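PDB 3TG9: penicillin-binding protein from Bacillus halodurans, which probably binds beta-lactam antibiotics through an active-site serine, as related penicillin-binding proteins and serine beta-lactamases do. Local coordinates for residues 18-23 with 310-315; 29-34 with 45-50; 186-191 with 231-236. All coordinates share one frame; numbering follows the deposited sequence.

Contacts 1 and 2 lie side by side, their centres about 7 Å apart, because strands 18-24 and 30-34 are neighbours at one margin of the large antiparallel sheet; Met22 O and Phe30 N, 2.8 Å apart, mark that junction. Contact 3 is centred about 12 Å from each of them and meets both: Leu21 CD1 packs 3.7 Å from Glu235 CA, and Arg50 NE reaches Glu188 O at 2.9 Å. Helix 234-245 thus rests on the sheet of contact 1, while the loop of contact 2 touches the turn of contact 3. Ser55 and Lys58, a probable SxxK pair of the kind that carries the nucleophile in this family, follow segment 45-50 closely in the chain.

Contact 1: residues 18-23 with 310-315; sequences GTALMK and VVVCAN
Thr19 with Cys313 and Leu21 with Val311 form the hydrogen-bonded pairs of two antiparallel strands whose short axes come within 4.6 Å of each other, their directions 180° apart. Each pair exchanges two backbone bonds; the shortest, Leu21 N to Val311 O, spans 2.7 Å. Between them Ala20 and Val312 make a non-hydrogen-bonded pair, and CA of Ala20 brings its hydrogen to Val311 O. Gly18, facing Ala314, brings CA within 3.2 Å of Cys313 O, a closeness that its lack of a side chain permits.

Leu21 and Val311 share one face of the sheet with Thr19 and Cys313, and there branched apolar chains suit a buried place. Leu21 holds CG anti to the backbone N (chi1 171°), and its CD2 methyl lies 4.1 Å from CG2 of Val311 where the two chains cross obliquely. On the other face Val310 sets CG1 3.6 Å from Leu21 O, and Ala20 CB lies 4.4 Å from Val312 CG2.

Strand 18-24 continues the sheet to strand 30-34, and strand 308-314 to strand 296-303. Helix 234-245 packs on the Leu21 and Val311 face, helix 320-330 on that of Met22, Val310 and Val312. Strands from near the two ends of the chain thus pair inside a sheet flanked by helices on both faces, consistent with the alpha/beta domain of serine penicillin-binding proteins and beta-lactamases.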
ATOM      1  N   GLY B  18     -15.312  12.318   5.906  1.00 31.13           N
ATOM      2  CA  GLY B  18     -15.994  11.407   5.013  1.00 29.42           C
ATOM      3  C   GLY B  18     -17.120  12.126   4.298  1.00 37.21           C
ATOM      4  O   GLY B  18     -17.046  13.335   4.067  1.00 38.35           O
ATOM      5  N   THR B  19     -18.162  11.374   3.951  1.00 32.59           N
ATOM      6  CA  THR B  19     -19.350  11.916   3.304  1.00 38.12           C
ATOM      7  C   THR B  19     -20.623  11.319   3.913  1.00 39.96           C
ATOM      8  O   THR B  19     -20.792  10.094   3.948  1.00 37.90           O
ATOM      9  CB  THR B  19     -19.342  11.627   1.805  1.00 35.59           C
ATOM     10  OG1 THR B  19     -18.252  12.333   1.192  1.00 38.75           O
ATOM     11  CG2 THR B  19     -20.662  12.062   1.164  1.00 36.23           C
ATOM     12  N   ALA B  20     -21.508  12.186   4.400  1.00 39.20           N
ATOM     13  CA  ALA B  20     -22.814  11.755   4.904  1.00 37.84           C
ATOM     14  C   ALA B  20     -23.928  12.126   3.934  1.00 37.08           C
ATOM     15  O   ALA B  20     -23.811  13.097   3.187  1.00 39.97           O
ATOM     16  CB  ALA B  20     -23.082  12.354   6.279  1.00 37.72           C
ATOM     17  N   LEU B  21     -25.006  11.347   3.943  1.00 34.17           N
ATOM     18  CA  LEU B  21     -26.161  11.606   3.091  1.00 36.38           C
ATOM     19  C   LEU B  21     -27.466  11.333   3.846  1.00 41.52           C
ATOM     20  O   LEU B  21     -27.544  10.412   4.667  1.00 38.11           O
ATOM     21  CB  LEU B  21     -26.090  10.758   1.814  1.00 34.41           C
ATOM     22  CG  LEU B  21     -27.288  10.709   0.863  1.00 32.27           C
ATOM     23  CD1 LEU B  21     -26.849  10.288  -0.515  1.00 33.50           C
ATOM     24  CD2 LEU B  21     -28.359   9.760   1.365  1.00 36.78           C
ATOM     25  N   MET B  22     -28.487  12.140   3.568  1.00 40.13           N
ATOM     26  CA  MET B  22     -29.829  11.905   4.118  1.00 44.93           C
ATOM     27  C   MET B  22     -30.902  12.188   3.081  1.00 42.74           C
ATOM     28  O   MET B  22     -30.895  13.236   2.446  1.00 42.49           O
ATOM     29  CB  MET B  22     -30.093  12.781   5.335  1.00 41.03           C
ATOM     30  CG  MET B  22     -31.554  13.156   5.459  1.00 51.04           C
ATOM     31  SD  MET B  22     -31.844  14.484   6.633  1.00 64.91           S
ATOM     32  CE  MET B  22     -32.037  13.558   8.146  1.00 54.41           C
ATOM     33  N   LYS B  23     -31.821  11.252   2.907  1.00 38.38           N
ATOM     34  CA  LYS B  23     -32.905  11.446   1.961  1.00 42.58           C
ATOM     35  C   LYS B  23     -34.253  11.123   2.598  1.00 45.46           C
ATOM     36  O   LYS B  23     -34.419  10.064   3.211  1.00 40.83           O
ATOM     37  CB  LYS B  23     -32.686  10.601   0.710  1.00 38.07           C
ATOM     38  CG  LYS B  23     -33.955  10.295  -0.046  1.00 42.58           C
ATOM     39  CD  LYS B  23     -33.692  10.105  -1.524  1.00 44.08           C
ATOM     40  CE  LYS B  23     -34.949   9.682  -2.242  1.00 49.71           C
ATOM     41  NZ  LYS B  23     -35.126  10.419  -3.516  1.00 54.65           N
ATOM     42  N   VAL B 310     -30.290   7.053   5.241  1.00 28.32           N
ATOM     43  CA  VAL B 310     -29.091   7.719   5.740  1.00 30.19           C
ATOM     44  C   VAL B 310     -27.857   6.909   5.325  1.00 31.56           C
ATOM     45  O   VAL B 310     -27.881   5.681   5.291  1.00 31.47           O
ATOM     46  CB  VAL B 310     -29.121   7.925   7.276  1.00 34.30           C
ATOM     47  CG1 VAL B 310     -27.839   8.601   7.758  1.00 32.44           C
ATOM     48  CG2 VAL B 310     -30.332   8.753   7.669  1.00 37.39           C
ATOM     49  N   VAL B 311     -26.797   7.607   4.952  1.00 32.92           N
ATOM     50  CA  VAL B 311     -25.550   6.954   4.585  1.00 32.57           C
ATOM     51  C   VAL B 311     -24.442   7.757   5.220  1.00 29.37           C
ATOM     52  O   VAL B 311     -24.341   8.956   4.990  1.00 37.66           O
ATOM     53  CB  VAL B 311     -25.332   6.925   3.062  1.00 29.84           C
ATOM     54  CG1 VAL B 311     -24.049   6.197   2.731  1.00 26.38           C
ATOM     55  CG2 VAL B 311     -26.515   6.271   2.356  1.00 24.66           C
ATOM     56  N   VAL B 312     -23.629   7.115   6.046  1.00 29.19           N
ATOM     57  CA  VAL B 312     -22.437   7.771   6.571  1.00 31.34           C
ATOM     58  C   VAL B 312     -21.185   6.985   6.188  1.00 27.91           C
ATOM     59  O   VAL B 312     -20.966   5.878   6.678  1.00 26.89           O
ATOM     60  CB  VAL B 312     -22.519   7.967   8.100  1.00 29.38           C
ATOM     61  CG1 VAL B 312     -21.337   8.768   8.593  1.00 27.26           C
ATOM     62  CG2 VAL B 312     -23.827   8.671   8.476  1.00 27.90           C
ATOM     63  N   CYS B 313     -20.385   7.553   5.285  1.00 33.90           N
ATOM     64  CA  CYS B 313     -19.105   6.966   4.896  1.00 27.18           C
ATOM     65  C   CYS B 313     -17.975   7.772   5.524  1.00 30.14           C
ATOM     66  O   CYS B 313     -18.020   8.998   5.537  1.00 34.35           O
ATOM     67  CB  CYS B 313     -18.959   6.957   3.376  1.00 27.81           C
ATOM     68  SG  CYS B 313     -20.117   5.899   2.488  1.00 24.05           S
ATOM     69  N   ALA B 314     -16.973   7.096   6.071  1.00 26.25           N
ATOM     70  CA  ALA B 314     -15.820   7.798   6.626  1.00 27.53           C
ATOM     71  C   ALA B 314     -14.509   7.068   6.351  1.00 29.45           C
ATOM     72  O   ALA B 314     -14.454   5.838   6.444  1.00 28.98           O
ATOM     73  CB  ALA B 314     -15.994   8.020   8.110  1.00 29.70           C
ATOM     74  N   ASN B 315     -13.465   7.831   6.017  1.00 28.66           N
ATOM     75  CA  ASN B 315     -12.124   7.270   5.848  1.00 29.72           C
ATOM     76  C   ASN B 315     -11.274   7.463   7.098  1.00 30.23           C
ATOM     77  O   ASN B 315     -10.096   7.781   7.019  1.00 30.74           O
ATOM     78  CB  ASN B 315     -11.421   7.783   4.569  1.00 27.25           C
ATOM     79  CG  ASN B 315     -11.017   9.262   4.642  1.00 34.13           C
ATOM     80  OD1 ASN B 315     -11.770  10.107   5.144  1.00 30.03           O
ATOM     81  ND2 ASN B 315      -9.823   9.582   4.110  1.00 27.82           N
TER

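Contact 2: residues 29-34 with 45-50; sequences PFIASL and NEHHTR
Ile31 and His47 meet at one end of this contact, and Leu34 and Asn45 at the other, where the loop leading to strand 51-52 lies against strand 30-34, an outermost strand of the eight-stranded antiparallel sheet; strand and loop start run 175° apart. The tight part lies along Ile31, Ser33 and Asn45. Ile31 turns CG2 anti to the backbone N, which carries that methyl over the centre of the His47 imidazole; CG2 stands 3.6 Å from the ring centroid and 12° off the ring normal, a CH-pi contact. A beta-branched chain suits this role because its methyl sits close to the backbone. At the ring's edge, Ser33 OG lies 3.3 Å from His47 CD2.

At the other end Asn45 ND2 gives a hydrogen bond of 2.9 Å to Leu34 O. The acceptor lies close to the plane of the amide, and the donor is tilted 15° from the carbonyl plane. The same ND2 also binds Asn315 OD1, so a primary amide, with two N-H groups, can serve both partners. Ser33 CB comes to 3.2 Å from Asn45 O.

On the looser, solvent side, Glu46 and His48 leave the backbone away from the strand, and His48 is exposed; a weak bond of 3.3 Å from His48 ND1 to Glu46 OE1 joins them. Glu46 N gives Thr49 OG1 a short bond of 2.7 Å, which steadies the type I turn from Glu46 to Thr49.

The chemistry thus has three elements: a methyl laid on the face of an imidazole; Thr19 OG1, hydrogen-bonded to both Ser33 OG and Glu46 O, bridging strand and loop; and a hydrogen bond from a side-chain amide to a backbone carbonyl, which ties the start of the loop to the end of strand 30-34.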
ATOM      1  N   PRO B  29     -31.548  14.267  -1.814  1.00 44.12           N
ATOM      2  CA  PRO B  29     -30.788  14.068  -0.576  1.00 42.61           C
ATOM      3  C   PRO B  29     -30.057  15.320  -0.126  1.00 40.54           C
ATOM      4  O   PRO B  29     -29.737  16.147  -0.954  1.00 41.50           O
ATOM      5  CB  PRO B  29     -29.763  12.996  -0.963  1.00 41.01           C
ATOM      6  CG  PRO B  29     -30.257  12.412  -2.262  1.00 42.83           C
ATOM      7  CD  PRO B  29     -30.982  13.510  -2.943  1.00 45.94           C
ATOM      8  N   PHE B  30     -29.832  15.470   1.172  1.00 36.90           N
ATOM      9  CA  PHE B  30     -28.808  16.386   1.647  1.00 44.83           C
ATOM     10  C   PHE B  30     -27.496  15.596   1.641  1.00 45.62           C
ATOM     11  O   PHE B  30     -27.417  14.508   2.220  1.00 42.66           O
ATOM     12  CB  PHE B  30     -29.095  16.851   3.076  1.00 47.54           C
ATOM     13  CG  PHE B  30     -30.249  17.814   3.200  1.00 52.35           C
ATOM     14  CD1 PHE B  30     -30.060  19.072   3.763  1.00 52.76           C
ATOM     15  CD2 PHE B  30     -31.524  17.454   2.789  1.00 54.98           C
ATOM     16  CE1 PHE B  30     -31.118  19.956   3.901  1.00 54.53           C
ATOM     17  CE2 PHE B  30     -32.587  18.338   2.919  1.00 59.27           C
ATOM     18  CZ  PHE B  30     -32.380  19.592   3.477  1.00 53.84           C
ATOM     19  N   ILE B  31     -26.471  16.127   0.983  1.00 46.53           N
ATOM     20  CA  ILE B  31     -25.182  15.450   0.937  1.00 43.16           C
ATOM     21  C   ILE B  31     -24.082  16.370   1.433  1.00 44.76           C
ATOM     22  O   ILE B  31     -24.019  17.533   1.042  1.00 49.19           O
ATOM     23  CB  ILE B  31     -24.844  14.984  -0.477  1.00 42.55           C
ATOM     24  CG1 ILE B  31     -26.037  14.246  -1.083  1.00 39.69           C
ATOM     25  CG2 ILE B  31     -23.581  14.116  -0.464  1.00 39.74           C
ATOM     26  CD1 ILE B  31     -25.724  13.523  -2.368  1.00 40.50           C
ATOM     27  N   ALA B  32     -23.215  15.854   2.296  1.00 40.99           N
ATOM     28  CA  ALA B  32     -22.175  16.684   2.887  1.00 42.89           C
ATOM     29  C   ALA B  32     -20.837  15.958   3.043  1.00 46.53           C
ATOM     30  O   ALA B  32     -20.763  14.867   3.629  1.00 40.10           O
ATOM     31  CB  ALA B  32     -22.642  17.235   4.226  1.00 40.45           C
ATOM     32  N   SER B  33     -19.775  16.574   2.531  1.00 42.93           N
ATOM     33  CA  SER B  33     -18.442  16.008   2.676  1.00 35.19           C
ATOM     34  C   SER B  33     -17.566  16.861   3.586  1.00 43.29           C
ATOM     35  O   SER B  33     -17.711  18.084   3.626  1.00 44.77           O
ATOM     36  CB  SER B  33     -17.798  15.832   1.310  1.00 36.50           C
ATOM     37  OG  SER B  33     -18.577  14.964   0.507  1.00 35.41           O
ATOM     38  N   LEU B  34     -16.671  16.208   4.327  1.00 39.17           N
ATOM     39  CA  LEU B  34     -15.702  16.904   5.169  1.00 41.17           C
ATOM     40  C   LEU B  34     -14.366  16.148   5.203  1.00 44.68           C
ATOM     41  O   LEU B  34     -14.299  14.974   4.839  1.00 42.94           O
ATOM     42  CB  LEU B  34     -16.250  17.085   6.587  1.00 46.26           C
ATOM     43  CG  LEU B  34     -15.507  18.018   7.547  1.00 48.06           C
ATOM     44  CD1 LEU B  34     -15.613  19.471   7.095  1.00 41.78           C
ATOM     45  CD2 LEU B  34     -16.055  17.856   8.957  1.00 45.60           C
ATOM     46  N   ASN B  45     -12.296  15.262   0.750  1.00 32.49           N
ATOM     47  CA  ASN B  45     -13.435  14.388   0.528  1.00 32.67           C
ATOM     48  C   ASN B  45     -14.526  15.184  -0.158  1.00 32.27           C
ATOM     49  O   ASN B  45     -14.838  16.303   0.264  1.00 32.66           O
ATOM     50  CB  ASN B  45     -13.957  13.855   1.858  1.00 32.60           C
ATOM     51  CG  ASN B  45     -13.116  12.730   2.394  1.00 29.50           C
ATOM     52  OD1 ASN B  45     -12.816  11.778   1.681  1.00 28.13           O
ATOM     53  ND2 ASN B  45     -12.727  12.828   3.658  1.00 30.20           N
ATOM     54  N   GLU B  46     -15.101  14.622  -1.217  1.00 32.99           N
ATOM     55  CA  GLU B  46     -16.232  15.256  -1.894  1.00 35.03           C
ATOM     56  C   GLU B  46     -17.423  14.295  -2.018  1.00 38.24           C
ATOM     57  O   GLU B  46     -17.363  13.168  -1.533  1.00 36.95           O
ATOM     58  CB  GLU B  46     -15.817  15.766  -3.274  1.00 41.58           C
ATOM     59  CG  GLU B  46     -15.483  14.667  -4.256  1.00 40.88           C
ATOM     60  CD  GLU B  46     -16.013  14.955  -5.647  1.00 45.99           C
ATOM     61  OE1 GLU B  46     -17.033  15.673  -5.754  1.00 48.80           O
ATOM     62  OE2 GLU B  46     -15.418  14.458  -6.633  1.00 50.65           O
ATOM     63  N   HIS B  47     -18.500  14.727  -2.670  1.00 34.98           N
ATOM     64  CA  HIS B  47     -19.698  13.892  -2.770  1.00 37.90           C
ATOM     65  C   HIS B  47     -19.438  12.615  -3.566  1.00 39.38           C
ATOM     66  O   HIS B  47     -20.047  11.583  -3.306  1.00 43.45           O
ATOM     67  CB  HIS B  47     -20.883  14.665  -3.384  1.00 38.09           C
ATOM     68  CG  HIS B  47     -21.329  15.849  -2.577  1.00 34.81           C
ATOM     69  ND1 HIS B  47     -22.455  16.581  -2.887  1.00 35.63           N
ATOM     70  CD2 HIS B  47     -20.803  16.421  -1.467  1.00 36.68           C
ATOM     71  CE1 HIS B  47     -22.596  17.562  -2.011  1.00 37.46           C
ATOM     72  NE2 HIS B  47     -21.608  17.485  -1.135  1.00 31.31           N
ATOM     73  N   HIS B  48     -18.527  12.666  -4.526  1.00 42.76           N
ATOM     74  CA  HIS B  48     -18.341  11.523  -5.418  1.00 39.80           C
ATOM     75  C   HIS B  48     -17.138  10.662  -5.048  1.00 32.66           C
ATOM     76  O   HIS B  48     -16.773   9.741  -5.775  1.00 35.08           O
ATOM     77  CB  HIS B  48     -18.289  11.987  -6.873  1.00 43.34           C
ATOM     78  CG  HIS B  48     -19.512  12.742  -7.293  1.00 53.45           C
ATOM     79  ND1 HIS B  48     -19.592  14.117  -7.240  1.00 55.79           N
ATOM     80  CD2 HIS B  48     -20.719  12.310  -7.734  1.00 58.55           C
ATOM     81  CE1 HIS B  48     -20.790  14.502  -7.649  1.00 60.58           C
ATOM     82  NE2 HIS B  48     -21.492  13.426  -7.954  1.00 59.20           N
ATOM     83  N   THR B  49     -16.540  10.969  -3.905  1.00 34.37           N
ATOM     84  CA  THR B  49     -15.433  10.191  -3.367  1.00 33.27           C
ATOM     85  C   THR B  49     -15.914   8.795  -2.989  1.00 33.85           C
ATOM     86  O   THR B  49     -16.930   8.654  -2.300  1.00 28.74           O
ATOM     87  CB  THR B  49     -14.895  10.831  -2.080  1.00 33.37           C
ATOM     88  OG1 THR B  49     -14.536  12.197  -2.321  1.00 32.91           O
ATOM     89  CG2 THR B  49     -13.691  10.072  -1.567  1.00 29.17           C
ATOM     90  N   ARG B  50     -15.190   7.770  -3.432  1.00 30.70           N
ATOM     91  CA  ARG B  50     -15.487   6.399  -3.021  1.00 29.51           C
ATOM     92  C   ARG B  50     -14.851   6.043  -1.685  1.00 28.29           C
ATOM     93  O   ARG B  50     -13.684   6.356  -1.440  1.00 27.42           O
ATOM     94  CB  ARG B  50     -15.017   5.398  -4.064  1.00 29.45           C
ATOM     95  CG  ARG B  50     -15.877   5.350  -5.272  1.00 32.40           C
ATOM     96  CD  ARG B  50     -15.232   6.107  -6.425  1.00 38.79           C
ATOM     97  NE  ARG B  50     -15.742   5.549  -7.663  1.00 36.41           N
ATOM     98  CZ  ARG B  50     -15.026   5.375  -8.756  1.00 38.28           C
ATOM     99  NH1 ARG B  50     -13.754   5.753  -8.784  1.00 35.77           N
ATOM    100  NH2 ARG B  50     -15.604   4.841  -9.828  1.00 45.56           N
TER

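Contact 3: residues 186-191 with 231-236; sequences MHESGY and YVTAED
Helix 234-245 begins here, and Asp236 in its first turn grips the type I turn of Met186 to Ser189. Asp236 OD2 accepts two hydrogen bonds: from Glu188 N, 2.9 Å away on the syn side, and from Ser189 OG, also at 2.9 Å, by the anti lone pair. With two donors on one oxygen, the carboxylate is held in place and probably favoured in its charged form. An acid suits this spot because its second oxygen, OD1, also reaches His187 N, through water 1. Serine suits position 189 by its hydroxyl: OG lies beside the backbone N (chi1 -70°), within range of Asp236 OD2.

Met186 runs across Asp236, its chain bending at chi3 (65°) to put CE 3.2 Å from Asp236 O and 4.0 Å from Val232 CG1. A flexible thioether can fold in this way between the first turn of the helix and a strand.

Beyond the turn, Gly190 and Tyr231 form a single antiparallel bridge: Gly190 N binds Tyr231 O at 3.1 Å, and Tyr231 N binds Gly190 O.

Thr233 is the N-cap of helix 234-245, its OG1 accepting from Asp236 N at 3.1 Å. A threonine side chain taking the N-H three residues on is a classic helix N-cap, placed here straight after short strand 231-232, which pairs with strand 51-52 in this member of the beta-lactamase and penicillin-binding protein family.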
ATOM      1  N   MET B 186     -25.659   1.763  -9.636  1.00 37.49           N
ATOM      2  CA  MET B 186     -24.467   2.171  -8.896  1.00 37.84           C
ATOM      3  C   MET B 186     -23.197   2.109  -9.764  1.00 36.08           C
ATOM      4  O   MET B 186     -22.419   1.159  -9.657  1.00 39.59           O
ATOM      5  CB  MET B 186     -24.306   1.283  -7.659  1.00 31.92           C
ATOM      6  CG  MET B 186     -25.547   1.255  -6.753  1.00 33.32           C
ATOM      7  SD  MET B 186     -25.535  -0.088  -5.526  1.00 30.49           S
ATOM      8  CE  MET B 186     -24.126   0.389  -4.524  1.00 31.03           C
ATOM      9  N   HIS B 187     -22.983   3.124 -10.598  1.00 27.39           N
ATOM     10  CA  HIS B 187     -21.869   3.118 -11.553  1.00 37.85           C
ATOM     11  C   HIS B 187     -20.550   3.629 -10.970  1.00 34.54           C
ATOM     12  O   HIS B 187     -19.529   3.613 -11.649  1.00 37.64           O
ATOM     13  CB  HIS B 187     -22.223   3.938 -12.800  1.00 35.83           C
ATOM     14  CG  HIS B 187     -23.627   3.731 -13.284  1.00 39.83           C
ATOM     15  ND1 HIS B 187     -24.005   2.629 -14.021  1.00 43.76           N
ATOM     16  CD2 HIS B 187     -24.739   4.490 -13.137  1.00 36.48           C
ATOM     17  CE1 HIS B 187     -25.292   2.715 -14.303  1.00 43.17           C
ATOM     18  NE2 HIS B 187     -25.764   3.834 -13.781  1.00 36.85           N
ATOM     19  N   GLU B 188     -20.572   4.088  -9.724  1.00 35.70           N
ATOM     20  CA  GLU B 188     -19.362   4.573  -9.074  1.00 32.04           C
ATOM     21  C   GLU B 188     -18.875   3.659  -7.949  1.00 31.49           C
ATOM     22  O   GLU B 188     -18.159   4.105  -7.054  1.00 32.67           O
ATOM     23  CB  GLU B 188     -19.589   5.973  -8.512  1.00 33.03           C
ATOM     24  CG  GLU B 188     -19.904   7.024  -9.554  1.00 38.17           C
ATOM     25  CD  GLU B 188     -19.552   8.417  -9.067  1.00 44.84           C
ATOM     26  OE1 GLU B 188     -20.433   9.298  -9.088  1.00 47.91           O
ATOM     27  OE2 GLU B 188     -18.387   8.625  -8.647  1.00 58.64           O
ATOM     28  N   SER B 189     -19.252   2.387  -8.005  1.00 28.88           N
ATOM     29  CA  SER B 189     -18.951   1.444  -6.933  1.00 27.46           C
ATOM     30  C   SER B 189     -18.214   0.232  -7.461  1.00 29.38           C
ATOM     31  O   SER B 189     -18.353  -0.124  -8.631  1.00 29.92           O
ATOM     32  CB  SER B 189     -20.244   0.976  -6.245  1.00 28.86           C
ATOM     33  OG  SER B 189     -20.826   2.024  -5.497  1.00 29.09           O
ATOM     34  N   GLY B 190     -17.441  -0.416  -6.590  1.00 29.19           N
ATOM     35  CA  GLY B 190     -16.676  -1.583  -6.995  1.00 26.01           C
ATOM     36  C   GLY B 190     -15.796  -2.178  -5.905  1.00 28.94           C
ATOM     37  O   GLY B 190     -15.625  -1.618  -4.811  1.00 21.72           O
ATOM     38  N   TYR B 191     -15.240  -3.340  -6.211  1.00 27.29           N
ATOM     39  CA  TYR B 191     -14.301  -3.985  -5.318  1.00 28.89           C
ATOM     40  C   TYR B 191     -12.909  -3.608  -5.790  1.00 27.94           C
ATOM     41  O   TYR B 191     -12.270  -4.344  -6.542  1.00 28.92           O
ATOM     42  CB  TYR B 191     -14.531  -5.496  -5.316  1.00 27.92           C
ATOM     43  CG  TYR B 191     -15.870  -5.859  -4.714  1.00 29.18           C
ATOM     44  CD1 TYR B 191     -15.953  -6.349  -3.423  1.00 25.79           C
ATOM     45  CD2 TYR B 191     -17.054  -5.680  -5.426  1.00 29.94           C
ATOM     46  CE1 TYR B 191     -17.165  -6.670  -2.854  1.00 28.46           C
ATOM     47  CE2 TYR B 191     -18.284  -6.004  -4.855  1.00 31.10           C
ATOM     48  CZ  TYR B 191     -18.325  -6.499  -3.567  1.00 27.06           C
ATOM     49  OH  TYR B 191     -19.521  -6.817  -2.965  1.00 28.35           O
ATOM     50  N   TYR B 231     -16.272  -0.729  -2.093  1.00 25.23           N
ATOM     51  CA  TYR B 231     -16.260   0.732  -2.141  1.00 24.05           C
ATOM     52  C   TYR B 231     -17.547   1.255  -2.766  1.00 23.87           C
ATOM     53  O   TYR B 231     -18.040   0.685  -3.731  1.00 24.23           O
ATOM     54  CB  TYR B 231     -15.084   1.242  -2.972  1.00 22.78           C
ATOM     55  CG  TYR B 231     -13.700   1.075  -2.346  1.00 23.33           C
ATOM     56  CD1 TYR B 231     -13.065   2.146  -1.721  1.00 23.41           C
ATOM     57  CD2 TYR B 231     -13.023  -0.138  -2.403  1.00 23.14           C
ATOM     58  CE1 TYR B 231     -11.802   2.015  -1.155  1.00 25.14           C
ATOM     59  CE2 TYR B 231     -11.736  -0.282  -1.836  1.00 25.41           C
ATOM     60  CZ  TYR B 231     -11.138   0.802  -1.220  1.00 23.42           C
ATOM     61  OH  TYR B 231      -9.879   0.692  -0.665  1.00 29.36           O
ATOM     62  N   VAL B 232     -18.085   2.337  -2.216  1.00 21.73           N
ATOM     63  CA  VAL B 232     -19.211   3.021  -2.831  1.00 26.60           C
ATOM     64  C   VAL B 232     -19.085   4.499  -2.532  1.00 26.66           C
ATOM     65  O   VAL B 232     -18.277   4.897  -1.691  1.00 22.81           O
ATOM     66  CB  VAL B 232     -20.569   2.545  -2.258  1.00 25.74           C
ATOM     67  CG1 VAL B 232     -20.755   1.047  -2.464  1.00 26.41           C
ATOM     68  CG2 VAL B 232     -20.675   2.910  -0.790  1.00 23.14           C
ATOM     69  N   THR B 233     -19.884   5.302  -3.232  1.00 26.88           N
ATOM     70  CA  THR B 233     -20.124   6.691  -2.861  1.00 29.11           C
ATOM     71  C   THR B 233     -21.410   6.708  -2.040  1.00 31.16           C
ATOM     72  O   THR B 233     -22.215   5.782  -2.139  1.00 28.68           O
ATOM     73  CB  THR B 233     -20.359   7.565  -4.099  1.00 31.08           C
ATOM     74  OG1 THR B 233     -21.496   7.067  -4.813  1.00 29.05           O
ATOM     75  CG2 THR B 233     -19.137   7.552  -5.022  1.00 28.15           C
ATOM     76  N   ALA B 234     -21.608   7.756  -1.241  1.00 31.22           N
ATOM     77  CA  ALA B 234     -22.807   7.873  -0.407  1.00 27.22           C
ATOM     78  C   ALA B 234     -24.076   7.677  -1.222  1.00 30.43           C
ATOM     79  O   ALA B 234     -24.996   6.960  -0.805  1.00 31.02           O
ATOM     80  CB  ALA B 234     -22.838   9.226   0.301  1.00 27.15           C
ATOM     81  N   GLU B 235     -24.127   8.321  -2.384  1.00 26.47           N
ATOM     82  CA  GLU B 235     -25.318   8.286  -3.220  1.00 29.64           C
ATOM     83  C   GLU B 235     -25.527   6.945  -3.924  1.00 31.02           C
ATOM     84  O   GLU B 235     -26.660   6.531  -4.133  1.00 31.45           O
ATOM     85  CB  GLU B 235     -25.326   9.440  -4.227  1.00 30.98           C
ATOM     86  CG  GLU B 235     -26.632   9.530  -4.992  1.00 36.36           C
ATOM     87  CD  GLU B 235     -26.764  10.813  -5.795  1.00 47.35           C
ATOM     88  OE1 GLU B 235     -25.748  11.532  -5.946  1.00 46.60           O
ATOM     89  OE2 GLU B 235     -27.888  11.091  -6.278  1.00 47.23           O
ATOM     90  N   ASP B 236     -24.450   6.261  -4.295  1.00 27.71           N
ATOM     91  CA  ASP B 236     -24.589   4.877  -4.741  1.00 30.83           C
ATOM     92  C   ASP B 236     -25.147   3.978  -3.607  1.00 29.07           C
ATOM     93  O   ASP B 236     -25.831   2.994  -3.872  1.00 25.48           O
ATOM     94  CB  ASP B 236     -23.258   4.320  -5.261  1.00 31.35           C
ATOM     95  CG  ASP B 236     -23.078   4.514  -6.766  1.00 34.73           C
ATOM     96  OD1 ASP B 236     -23.852   5.285  -7.376  1.00 38.48           O
ATOM     97  OD2 ASP B 236     -22.166   3.883  -7.344  1.00 32.61           O
TER
HETATM   98  O   HOH W   1     -23.533   5.690  -9.977  1.00 40.59           O